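Local atomic coordinates of CzcP cation efflux P1-ATPase (Ralstonia metallidurans, PDB entry 4U9R), a protein that probably exports zinc and related divalent metal ions from the cell at the expense of ATP, the present chain being its metal-binding, ferredoxin-like N-terminal extension. Residues G112-E116 with R117-T121. Numbering follows the deposited sequence.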
loop_
_atom_site.group_PDB
_atom_site.type_symbol
_atom_site.label_atom_id
_atom_site.label_comp_id
_atom_site.label_asym_id
_atom_site.label_seq_id
_atom_site.Cartn_x
_atom_site.Cartn_y
_atom_site.Cartn_z
ATOM N N GLY A 112 -19.454 -9.302 15.584
ATOM C CA GLY A 112 -19.243 -9.347 17.043
ATOM C C GLY A 112 -18.915 -8.005 17.664
ATOM O O GLY A 112 -18.815 -7.001 16.960
ATOM N N VAL A 113 -18.734 -7.994 18.987
ATOM C CA VAL A 113 -18.464 -6.751 19.712
ATOM C C VAL A 113 -17.030 -6.694 20.231
ATOM O O VAL A 113 -16.530 -7.626 20.884
ATOM C CB VAL A 113 -19.452 -6.495 20.877
ATOM C CG1 VAL A 113 -20.889 -6.739 20.426
ATOM C CG2 VAL A 113 -19.099 -7.326 22.106
ATOM N N TRP A 114 -16.403 -5.553 19.961
ATOM C CA TRP A 114 -14.993 -5.363 20.176
ATOM C C TRP A 114 -14.768 -4.258 21.190
ATOM O O TRP A 114 -15.637 -3.424 21.431
ATOM C CB TRP A 114 -14.329 -5.042 18.830
ATOM C CG TRP A 114 -14.666 -6.091 17.807
ATOM C CD1 TRP A 114 -15.829 -6.193 17.093
ATOM C CD2 TRP A 114 -13.864 -7.222 17.433
ATOM N NE1 TRP A 114 -15.792 -7.306 16.287
ATOM C CE2 TRP A 114 -14.596 -7.954 16.475
ATOM C CE3 TRP A 114 -12.595 -7.681 17.806
ATOM C CZ2 TRP A 114 -14.098 -9.123 15.883
ATOM C CZ3 TRP A 114 -12.100 -8.843 17.216
ATOM C CH2 TRP A 114 -12.848 -9.544 16.266
ATOM N N HIS A 115 -13.590 -4.287 21.793
ATOM C CA HIS A 115 -13.154 -3.299 22.766
ATOM C C HIS A 115 -11.663 -3.175 22.527
ATOM O O HIS A 115 -11.040 -4.136 22.076
ATOM C CB HIS A 115 -13.403 -3.782 24.203
ATOM C CG HIS A 115 -14.523 -4.770 24.335
ATOM N ND1 HIS A 115 -15.842 -4.391 24.465
ATOM C CD2 HIS A 115 -14.517 -6.125 24.363
ATOM C CE1 HIS A 115 -16.602 -5.469 24.565
ATOM N NE2 HIS A 115 -15.822 -6.534 24.504
ATOM N N GLU A 116 -11.086 -2.012 22.820
ATOM C CA GLU A 116 -9.636 -1.827 22.719
ATOM C C GLU A 116 -8.804 -3.073 23.013
ATOM O O GLU A 116 -7.868 -3.405 22.284
ATOM C CB GLU A 116 -9.170 -0.792 23.757
ATOM C CG GLU A 116 -7.696 -0.844 24.166
ATOM C CD GLU A 116 -6.737 -0.407 23.070
ATOM O OE1 GLU A 116 -6.812 -0.945 21.944
ATOM O OE2 GLU A 116 -5.888 0.471 23.344
ATOM N N ARG A 117 -9.193 -3.764 24.079
ATOM C CA ARG A 117 -8.615 -5.043 24.478
ATOM C C ARG A 117 -8.834 -6.173 23.445
ATOM O O ARG A 117 -7.865 -6.755 22.947
ATOM C CB ARG A 117 -9.190 -5.425 25.854
ATOM C CG ARG A 117 -8.745 -6.762 26.423
ATOM C CD ARG A 117 -7.307 -6.752 26.915
ATOM N NE ARG A 117 -6.831 -8.120 27.106
ATOM C CZ ARG A 117 -6.460 -8.938 26.120
ATOM N NH1 ARG A 117 -6.494 -8.538 24.849
ATOM N NH2 ARG A 117 -6.055 -10.171 26.400
ATOM N N ARG A 118 -10.095 -6.475 23.131
ATOM C CA ARG A 118 -10.438 -7.627 22.276
ATOM C C ARG A 118 -9.821 -7.519 20.868
ATOM O O ARG A 118 -9.236 -8.482 20.355
ATOM C CB ARG A 118 -11.969 -7.801 22.214
ATOM C CG ARG A 118 -12.529 -8.602 21.042
ATOM C CD ARG A 118 -12.523 -10.108 21.255
ATOM N NE ARG A 118 -13.269 -10.791 20.188
ATOM C CZ ARG A 118 -13.220 -12.100 19.930
ATOM N NH1 ARG A 118 -12.454 -12.906 20.664
ATOM N NH2 ARG A 118 -13.942 -12.606 18.924
ATOM N N ALA A 119 -9.948 -6.347 20.253
ATOM C CA ALA A 119 -9.323 -6.087 18.955
ATOM C C ALA A 119 -7.822 -6.412 19.002
ATOM O O ALA A 119 -7.293 -7.108 18.123
ATOM C CB ALA A 119 -9.551 -4.635 18.542
ATOM N N ARG A 120 -7.163 -5.942 20.059
ATOM C CA ARG A 120 -5.713 -6.052 20.197
ATOM C C ARG A 120 -5.208 -7.504 20.258
ATOM O O ARG A 120 -4.050 -7.768 19.961
ATOM C CB ARG A 120 -5.257 -5.276 21.434
ATOM C CG ARG A 120 -3.807 -4.826 21.393
ATOM C CD ARG A 120 -3.348 -4.266 22.733
ATOM N NE ARG A 120 -3.811 -5.083 23.857
ATOM C CZ ARG A 120 -3.345 -6.295 24.174
ATOM N NH1 ARG A 120 -2.379 -6.871 23.460
ATOM N NH2 ARG A 120 -3.853 -6.942 25.218
ATOM N N THR A 121 -6.072 -8.437 20.643
ATOM C CA THR A 121 -5.716 -9.855 20.686
ATOM C C THR A 121 -5.788 -10.474 19.294
ATOM O O THR A 121 -4.871 -11.194 18.878
ATOM C CB THR A 121 -6.652 -10.639 21.634
ATOM O OG1 THR A 121 -6.518 -10.128 22.965
ATOM C CG2 THR A 121 -6.328 -12.137 21.624
#
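Arg118 reaches back over one face of the Trp114 indole and makes an off-centre cation-pi contact, an instance of how the first turn of a helix can grip the loop that leads into it. Its CZ stands 4.8 Å from the centroid of the six-membered ring of Trp114, and the guanidinium plane is tilted 31° from that of the indole, well short of a parallel stack. The aliphatic part of the arginine comes closest, with Arg118 CG 3.4 Å from Trp114 CE3, while NE rides above the ring toward its rim. A bend at chi2 (84°) turns the arginine chain along the indole. The same side chain brushes a second ring, for Arg118 CB lies 3.7 Å from His115 CD2. In this ferredoxin-like domain the loop leads from strand 103-109 into helix 116-127, which in turn runs on to strand 132-137 of the same antiparallel sheet; both cadmium sites use other parts of the chain. At the indole edge sits Ala119, whose CA approaches Trp114 CE3 to 3.8 Å. Its backbone N donates a hydrogen bond of 3.1 Å to His115 O, closing the first helical turn beside the buried ring. On the indole's pyrrole side, NE1 gives a weak hydrogen bond to Lys111 O. One residue further along the helix, Arg120 N makes a weak hydrogen bond of 3.4 Å to Glu116 O.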